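Local coordinates for envelopment polyprotein (Bovine Schmallenberg virus BH80/Germany/2011, PDB 7A56) that probably drives fusion of the viral envelope with a host-cell membrane during entry, as a class II fusion glycoprotein here in its postfusion form, at residues F117-G122 with N255-T260; H131-T136 with G173-S178; L379-I384 with V402-S407. All coordinates share one frame; numbering follows the deposited sequence.

Contact 1: F117-G122 with N255-T260; sequences FLYETG and NDLGST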
loop_
_atom_site.group_PDB
_atom_site.type_symbol
_atom_site.label_atom_id
_atom_site.label_comp_id
_atom_site.label_asym_id
_atom_site.label_seq_id
_atom_site.Cartn_x
_atom_site.Cartn_y
_atom_site.Cartn_z
ATOM N N PHE A 117 10.239 -14.617 12.599
ATOM C CA PHE A 117 11.169 -15.348 11.768
ATOM C C PHE A 117 10.431 -16.461 11.035
ATOM O O PHE A 117 9.667 -17.221 11.655
ATOM C CB PHE A 117 12.296 -15.911 12.614
ATOM C CG PHE A 117 13.146 -16.896 11.857
ATOM C CD1 PHE A 117 14.159 -16.462 11.016
ATOM C CD2 PHE A 117 12.917 -18.261 11.988
ATOM C CE1 PHE A 117 14.938 -17.413 10.322
ATOM C CE2 PHE A 117 13.675 -19.156 11.298
ATOM C CZ PHE A 117 14.693 -18.719 10.494
ATOM N N LEU A 118 10.658 -16.548 9.714
ATOM C CA LEU A 118 10.114 -17.636 8.892
ATOM C C LEU A 118 11.136 -18.722 8.549
ATOM O O LEU A 118 10.874 -19.888 8.833
ATOM C CB LEU A 118 9.522 -17.098 7.580
ATOM C CG LEU A 118 8.378 -16.097 7.728
ATOM C CD1 LEU A 118 7.902 -15.800 6.295
ATOM C CD2 LEU A 118 7.277 -16.627 8.622
ATOM N N TYR A 119 12.280 -18.368 7.950
ATOM C CA TYR A 119 13.200 -19.425 7.524
ATOM C C TYR A 119 14.505 -18.776 7.075
ATOM O O TYR A 119 14.564 -17.570 6.830
ATOM C CB TYR A 119 12.589 -20.259 6.380
ATOM C CG TYR A 119 12.228 -19.413 5.152
ATOM C CD1 TYR A 119 13.231 -19.008 4.255
ATOM C CD2 TYR A 119 10.886 -19.080 4.869
ATOM C CE1 TYR A 119 12.937 -18.305 3.135
ATOM C CE2 TYR A 119 10.565 -18.329 3.759
ATOM C CZ TYR A 119 11.593 -17.941 2.899
ATOM O OH TYR A 119 11.318 -17.169 1.794
ATOM N N GLU A 120 15.534 -19.596 6.908
ATOM C CA GLU A 120 16.766 -19.209 6.237
ATOM C C GLU A 120 16.773 -19.812 4.841
ATOM O O GLU A 120 16.194 -20.879 4.620
ATOM C CB GLU A 120 18.005 -19.721 6.980
ATOM C CG GLU A 120 18.403 -18.979 8.175
ATOM C CD GLU A 120 19.599 -19.626 8.864
ATOM O OE1 GLU A 120 19.508 -20.829 9.239
ATOM O OE2 GLU A 120 20.634 -18.934 9.018
ATOM N N THR A 121 17.461 -19.138 3.907
ATOM C CA THR A 121 17.680 -19.691 2.570
ATOM C C THR A 121 19.088 -19.296 2.128
ATOM O O THR A 121 19.769 -18.478 2.766
ATOM C CB THR A 121 16.576 -19.253 1.539
ATOM O OG1 THR A 121 16.641 -20.076 0.358
ATOM C CG2 THR A 121 16.689 -17.735 1.092
ATOM N N GLY A 122 19.526 -19.931 1.044
ATOM C CA GLY A 122 20.815 -19.732 0.428
ATOM C C GLY A 122 20.973 -20.791 -0.657
ATOM O O GLY A 122 20.033 -21.525 -0.954
ATOM N N ASN A 255 9.271 -15.701 -1.091
ATOM C CA ASN A 255 8.248 -16.684 -0.740
ATOM C C ASN A 255 7.855 -16.542 0.723
ATOM O O ASN A 255 8.724 -16.406 1.594
ATOM C CB ASN A 255 8.772 -18.149 -0.958
ATOM C CG ASN A 255 8.574 -18.646 -2.380
ATOM O OD1 ASN A 255 7.457 -18.861 -2.850
ATOM N ND2 ASN A 255 9.664 -18.859 -3.062
ATOM N N ASP A 256 6.559 -16.698 1.017
ATOM C CA ASP A 256 6.140 -16.948 2.392
ATOM C C ASP A 256 6.511 -18.392 2.796
ATOM O O ASP A 256 6.795 -19.263 1.950
ATOM C CB ASP A 256 4.611 -16.690 2.528
ATOM C CG ASP A 256 4.172 -16.317 3.950
ATOM O OD1 ASP A 256 4.871 -16.624 4.965
ATOM O OD2 ASP A 256 3.078 -15.716 4.018
ATOM N N LEU A 257 6.558 -18.635 4.108
ATOM C CA LEU A 257 6.895 -19.964 4.615
ATOM C C LEU A 257 5.931 -21.000 4.039
ATOM O O LEU A 257 4.703 -20.802 4.038
ATOM C CB LEU A 257 6.860 -19.945 6.165
ATOM C CG LEU A 257 7.199 -21.296 6.845
ATOM C CD1 LEU A 257 8.652 -21.745 6.570
ATOM C CD2 LEU A 257 6.977 -21.205 8.352
ATOM N N GLY A 258 6.497 -22.110 3.487
ATOM C CA GLY A 258 5.714 -23.169 2.870
ATOM C C GLY A 258 5.462 -23.030 1.382
ATOM O O GLY A 258 5.002 -23.989 0.753
ATOM N N SER A 259 5.691 -21.872 0.803
ATOM C CA SER A 259 5.532 -21.638 -0.633
ATOM C C SER A 259 6.877 -21.876 -1.301
ATOM O O SER A 259 7.919 -21.455 -0.778
ATOM C CB SER A 259 5.076 -20.190 -0.910
ATOM O OG SER A 259 3.764 -19.996 -0.403
ATOM N N THR A 260 6.866 -22.587 -2.434
ATOM C CA THR A 260 8.126 -22.906 -3.117
ATOM C C THR A 260 8.110 -22.393 -4.564
ATOM O O THR A 260 8.643 -23.025 -5.491
ATOM C CB THR A 260 8.404 -24.404 -3.049
ATOM O OG1 THR A 260 7.311 -25.098 -3.640
ATOM C CG2 THR A 260 8.585 -24.890 -1.556
#
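L257 packs its CB against CB of L118 at 4.1 Å, and its CD1 reaches on to CD2 of the Y119 ring at 3.9 Å. L118 and Y119 form a classic beta bulge opposite I189 on strand 187-192. The bulge turns both side chains toward the loop 255-260. That loop makes a type II beta turn from D256 to S259, with G258 at its third position, and the turn is closed by S259 N on D256 O at 3.1 Å. The side chains of Y119 and L257 run alongside each other, pointing opposite ways. A chi1 of 58° tucks the phenol ring in over its own main chain. Its OH donates to N255 O at 2.7 Å. This acceptor lies at the ring edge, in the ring plane, and the OH comes in 19° out of the carbonyl plane. The turn also faces the trimer: D253 of the second subunit accepts from D256 N and S259 OG. K191 forms a salt bridge with D256 OD2. The other carboxylate oxygen, D256 OD1, accepts from L257 N at 2.8 Å on its anti side and touches L118 CD1 at 3.4 Å.

Contact 2: H131-T136 with G173-S178; sequences HEEVCT and GCLYGS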
loop_
_atom_site.group_PDB
_atom_site.type_symbol
_atom_site.label_atom_id
_atom_site.label_comp_id
_atom_site.label_asym_id
_atom_site.label_seq_id
_atom_site.Cartn_x
_atom_site.Cartn_y
_atom_site.Cartn_z
ATOM N N HIS A 131 18.572 -44.408 -1.234
ATOM C CA HIS A 131 17.980 -45.151 -2.352
ATOM C C HIS A 131 18.040 -46.639 -2.072
ATOM O O HIS A 131 18.841 -47.119 -1.252
ATOM C CB HIS A 131 18.665 -44.852 -3.701
ATOM C CG HIS A 131 20.004 -45.495 -3.837
ATOM N ND1 HIS A 131 21.150 -44.939 -3.307
ATOM C CD2 HIS A 131 20.390 -46.657 -4.432
ATOM C CE1 HIS A 131 22.184 -45.719 -3.574
ATOM N NE2 HIS A 131 21.750 -46.768 -4.258
ATOM N N GLU A 132 17.163 -47.373 -2.758
ATOM C CA GLU A 132 17.161 -48.831 -2.732
ATOM C C GLU A 132 16.839 -49.355 -4.129
ATOM O O GLU A 132 16.298 -48.645 -4.978
ATOM C CB GLU A 132 16.121 -49.401 -1.767
ATOM C CG GLU A 132 15.992 -48.680 -0.464
ATOM C CD GLU A 132 16.651 -49.389 0.689
ATOM O OE1 GLU A 132 16.374 -48.981 1.848
ATOM O OE2 GLU A 132 17.450 -50.331 0.445
ATOM N N GLU A 133 17.120 -50.621 -4.351
ATOM C CA GLU A 133 16.599 -51.253 -5.558
ATOM C C GLU A 133 16.047 -52.616 -5.202
ATOM O O GLU A 133 16.474 -53.223 -4.225
ATOM C CB GLU A 133 17.644 -51.379 -6.691
ATOM C CG GLU A 133 18.777 -52.290 -6.482
ATOM C CD GLU A 133 19.688 -52.330 -7.721
ATOM O OE1 GLU A 133 20.495 -51.392 -7.870
ATOM O OE2 GLU A 133 19.586 -53.264 -8.552
ATOM N N VAL A 134 15.089 -53.085 -6.010
ATOM C CA VAL A 134 14.531 -54.424 -5.901
ATOM C C VAL A 134 14.568 -55.108 -7.274
ATOM O O VAL A 134 14.341 -54.484 -8.323
ATOM C CB VAL A 134 13.102 -54.418 -5.305
ATOM C CG1 VAL A 134 13.067 -53.637 -3.990
ATOM C CG2 VAL A 134 12.111 -53.840 -6.270
ATOM N N CYS A 135 14.879 -56.402 -7.238
ATOM C CA CYS A 135 15.125 -57.204 -8.435
ATOM C C CYS A 135 13.846 -57.435 -9.230
ATOM O O CYS A 135 13.826 -57.257 -10.461
ATOM C CB CYS A 135 15.741 -58.531 -8.004
ATOM S SG CYS A 135 15.766 -59.828 -9.302
ATOM N N THR A 136 12.748 -57.733 -8.527
ATOM C CA THR A 136 11.469 -58.054 -9.134
ATOM C C THR A 136 10.329 -57.268 -8.488
ATOM O O THR A 136 10.457 -56.707 -7.395
ATOM C CB THR A 136 11.171 -59.560 -9.029
ATOM O OG1 THR A 136 10.095 -59.842 -9.909
ATOM C CG2 THR A 136 10.727 -59.883 -7.623
ATOM N N GLY A 173 11.249 -55.032 -11.696
ATOM C CA GLY A 173 11.984 -54.418 -10.602
ATOM C C GLY A 173 11.854 -52.919 -10.562
ATOM O O GLY A 173 11.151 -52.279 -11.355
ATOM N N CYS A 174 12.587 -52.329 -9.618
ATOM C CA CYS A 174 12.469 -50.899 -9.410
ATOM C C CYS A 174 13.749 -50.364 -8.780
ATOM O O CYS A 174 14.436 -51.076 -8.035
ATOM C CB CYS A 174 11.263 -50.593 -8.528
ATOM S SG CYS A 174 11.003 -48.769 -8.094
ATOM N N LEU A 175 14.029 -49.088 -9.050
ATOM C CA LEU A 175 15.089 -48.365 -8.359
ATOM C C LEU A 175 14.454 -47.084 -7.865
ATOM O O LEU A 175 13.859 -46.345 -8.667
ATOM C CB LEU A 175 16.284 -48.068 -9.275
ATOM C CG LEU A 175 17.468 -47.249 -8.777
ATOM C CD1 LEU A 175 18.190 -47.934 -7.644
ATOM C CD2 LEU A 175 18.434 -46.975 -9.903
ATOM N N TYR A 176 14.523 -46.847 -6.556
ATOM C CA TYR A 176 13.815 -45.672 -6.018
ATOM C C TYR A 176 14.621 -45.019 -4.901
ATOM O O TYR A 176 15.587 -45.586 -4.385
ATOM C CB TYR A 176 12.404 -46.069 -5.502
ATOM C CG TYR A 176 12.392 -47.104 -4.411
ATOM C CD1 TYR A 176 12.334 -48.475 -4.710
ATOM C CD2 TYR A 176 12.410 -46.728 -3.071
ATOM C CE1 TYR A 176 12.319 -49.427 -3.693
ATOM C CE2 TYR A 176 12.401 -47.676 -2.053
ATOM C CZ TYR A 176 12.349 -49.005 -2.366
ATOM O OH TYR A 176 12.330 -49.904 -1.330
ATOM N N GLY A 177 14.218 -43.810 -4.531
ATOM C CA GLY A 177 14.783 -43.218 -3.344
ATOM C C GLY A 177 14.119 -41.891 -3.021
ATOM O O GLY A 177 13.007 -41.594 -3.481
ATOM N N SER A 178 14.826 -41.112 -2.198
ATOM C CA SER A 178 14.339 -39.793 -1.770
ATOM C C SER A 178 15.535 -38.875 -1.540
ATOM O O SER A 178 16.679 -39.332 -1.382
ATOM C CB SER A 178 13.481 -39.903 -0.508
ATOM O OG SER A 178 14.146 -40.672 0.473
#
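The Y176 ring has the backbone O of E132 over one face, 4.0 Å above its plane and offset toward the rim. CB of E132 lies over the same face in an off-centre CH-pi contact, 4.3 Å from the ring centroid. At the ring edge, near the plane, CG1 of V134 approaches CE1 at 4.3 Å. The Y176 chi1 of 60° leans the ring over toward the neighbouring strand, against E132. The E132 carboxylate is bent away at chi2, its plane turned 42° from the ring. The H131 imidazole meets L175 CD1 obliquely through CD2.

Strands 131-134 and 173-178 run antiparallel at 164°. E132 with Y176 and V134 with C174 are hydrogen-bonded pairs. V134 N gives C174 O a bond of 2.9 Å in the carbonyl plane. Y176 N reaches E132 O at 3.0 Å in a nearly straight bond. Between them, E133 and L175 form a non-hydrogen-bonded pair, and L175 CD1 lies 3.6 Å from E133 CB. At H131 and G177 the CA atoms come to 3.9 Å, which suits a glycine with no side chain to fit between. The pairing belongs to the long beta-rich part of the chain, consistent with domain II of class II fusion proteins. Disulfides tie C174 to C139 and C135 to C167. The four main-chain bonds set the register, while the E133 carboxylate is spent outside the pair, on a salt bridge with K292.

Contact 3: L379-I384 with V402-S407; sequences LSTNTI and VDPMQS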
loop_
_atom_site.group_PDB
_atom_site.type_symbol
_atom_site.label_atom_id
_atom_site.label_comp_id
_atom_site.label_asym_id
_atom_site.label_seq_id
_atom_site.Cartn_x
_atom_site.Cartn_y
_atom_site.Cartn_z
ATOM N N LEU A 379 27.768 15.147 6.593
ATOM C CA LEU A 379 26.996 16.392 6.682
ATOM C C LEU A 379 27.310 17.122 7.974
ATOM O O LEU A 379 27.432 16.491 9.031
ATOM C CB LEU A 379 25.483 16.164 6.687
ATOM C CG LEU A 379 24.842 15.616 5.433
ATOM C CD1 LEU A 379 23.376 15.920 5.462
ATOM C CD2 LEU A 379 25.513 16.217 4.223
ATOM N N SER A 380 27.391 18.451 7.885
ATOM C CA SER A 380 27.384 19.352 9.040
ATOM C C SER A 380 26.084 20.154 9.042
ATOM O O SER A 380 25.560 20.508 7.985
ATOM C CB SER A 380 28.582 20.302 9.024
ATOM O OG SER A 380 29.748 19.631 9.441
ATOM N N THR A 381 25.540 20.385 10.227
ATOM C CA THR A 381 24.321 21.180 10.331
ATOM C C THR A 381 24.351 21.938 11.643
ATOM O O THR A 381 24.897 21.466 12.649
ATOM C CB THR A 381 23.049 20.302 10.217
ATOM O OG1 THR A 381 21.881 21.108 10.395
ATOM C CG2 THR A 381 23.050 19.139 11.265
ATOM N N ASN A 382 23.801 23.147 11.616
ATOM C CA ASN A 382 23.741 23.942 12.839
ATOM C C ASN A 382 22.486 23.633 13.670
ATOM O O ASN A 382 22.304 24.236 14.745
ATOM C CB ASN A 382 23.857 25.454 12.501
ATOM C CG ASN A 382 22.671 26.001 11.677
ATOM O OD1 ASN A 382 21.973 25.291 10.959
ATOM N ND2 ASN A 382 22.461 27.292 11.791
ATOM N N THR A 383 21.684 22.647 13.253
ATOM C CA THR A 383 20.407 22.375 13.895
ATOM C C THR A 383 19.910 20.973 13.526
ATOM O O THR A 383 20.099 20.498 12.412
ATOM C CB THR A 383 19.326 23.425 13.524
ATOM O OG1 THR A 383 18.134 23.196 14.287
ATOM C CG2 THR A 383 18.962 23.461 12.024
ATOM N N ILE A 384 19.226 20.354 14.479
ATOM C CA ILE A 384 18.278 19.303 14.150
ATOM C C ILE A 384 17.276 19.879 13.178
ATOM O O ILE A 384 16.794 20.997 13.368
ATOM C CB ILE A 384 17.576 18.820 15.427
ATOM C CG1 ILE A 384 18.601 18.173 16.375
ATOM C CG2 ILE A 384 16.385 17.879 15.061
ATOM C CD1 ILE A 384 18.057 17.960 17.785
ATOM N N VAL A 402 18.290 15.821 9.502
ATOM C CA VAL A 402 19.676 16.162 9.808
ATOM C C VAL A 402 19.804 16.380 11.309
ATOM O O VAL A 402 18.853 16.806 11.995
ATOM C CB VAL A 402 20.190 17.396 9.018
ATOM C CG1 VAL A 402 20.073 17.126 7.484
ATOM C CG2 VAL A 402 19.458 18.691 9.397
ATOM N N ASP A 403 20.994 16.112 11.804
ATOM C CA ASP A 403 21.218 15.960 13.230
ATOM C C ASP A 403 22.653 16.379 13.511
ATOM O O ASP A 403 23.578 15.825 12.918
ATOM C CB ASP A 403 20.930 14.499 13.617
ATOM C CG ASP A 403 21.246 14.157 15.081
ATOM O OD1 ASP A 403 21.384 15.047 15.929
ATOM O OD2 ASP A 403 21.343 12.948 15.385
ATOM N N PRO A 404 22.870 17.410 14.338
ATOM C CA PRO A 404 24.232 17.723 14.785
ATOM C C PRO A 404 24.977 16.561 15.427
ATOM O O PRO A 404 26.196 16.621 15.482
ATOM C CB PRO A 404 24.021 18.853 15.809
ATOM C CG PRO A 404 22.686 19.432 15.488
ATOM C CD PRO A 404 21.863 18.289 14.943
ATOM N N MET A 405 24.299 15.573 16.009
ATOM C CA MET A 405 24.991 14.494 16.705
ATOM C C MET A 405 25.271 13.336 15.766
ATOM O O MET A 405 25.790 12.307 16.215
ATOM C CB MET A 405 24.171 13.954 17.894
ATOM C CG MET A 405 23.676 14.978 18.903
ATOM S SD MET A 405 25.107 15.739 19.634
ATOM C CE MET A 405 25.938 14.409 20.440
ATOM N N GLN A 406 24.897 13.466 14.494
ATOM C CA GLN A 406 25.205 12.431 13.497
ATOM C C GLN A 406 25.921 13.051 12.301
ATOM O O GLN A 406 25.426 14.009 11.713
ATOM C CB GLN A 406 23.919 11.713 13.039
ATOM C CG GLN A 406 24.157 10.566 12.048
ATOM C CD GLN A 406 22.917 9.723 11.811
ATOM O OE1 GLN A 406 22.169 9.402 12.757
ATOM N NE2 GLN A 406 22.696 9.334 10.539
ATOM N N SER A 407 27.068 12.486 11.926
ATOM C CA SER A 407 27.814 13.053 10.813
ATOM C C SER A 407 27.701 12.239 9.532
ATOM O O SER A 407 27.834 12.804 8.443
ATOM C CB SER A 407 29.286 13.194 11.188
ATOM O OG SER A 407 29.999 12.064 10.739
#
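L379 N donates to S407 O at 3.0 Å, in the carbonyl plane, and at the other end the CA atoms of I384 and D403 come to 4.5 Å. A second backbone contact lies at that end, where the CA-H of I384 points at V402 O. Between these two places the side chains fill the gap. The CG2 methyl of T381 presses on the peptide that joins D403 to P404, at 3.5 Å from P404 N. Its OG1 is anti to the backbone N (chi1 177°), on the other branch. From there it donates to T383 O at 2.8 Å, in the carbonyl plane and on a lone pair. V402 CG2 sits against both oxygens of this bond, 3.6 Å from T381 OG1. The other V402 methyl, CG1, meets L379 CD1, and the two side chains stand roughly perpendicular.

Each segment passes from one four-stranded sheet to another. Residues 379-384 run from strand 373-381 to strand 385-391, and residues 402-407 return from strand 399-402 to strand 408-414. Two such antiparallel sheets are consistent with the immunoglobulin-like domain III of class II fusion proteins.

The return passage bends in a type I beta turn from D403 to Q406. An Asx turn reinforces it: M405 N donates to D403 OD1 at 3.0 Å, coming from above the carboxylate plane. P404 is the second residue of the turn. Its CD lies against I384, 3.6 Å from CG1, and the ring also rests on the peptide between T383 and I384. I384 extends beyond this to P50, and T383 OG1 accepts from I53 N.

Contacts 1 and 2 share strand 98-134. Their centres lie about 32 Å apart and their nearest atoms about 16 Å apart, so they do not touch. Contact 2 falls within the stretch of chain that contact 1 closes. It lies farther out, about 52 Å from the chain centre against about 20 Å for contact 1. Contact 3 comes later in sequence, on the opposite side of that centre. Its centre is about 40 Å from the centre of contact 1 and about 70 Å from that of contact 2. Contact 1 alone meets another subunit. The E133 and T383 side chains each lie about 13 Å from a sodium ion, too far to coordinate it.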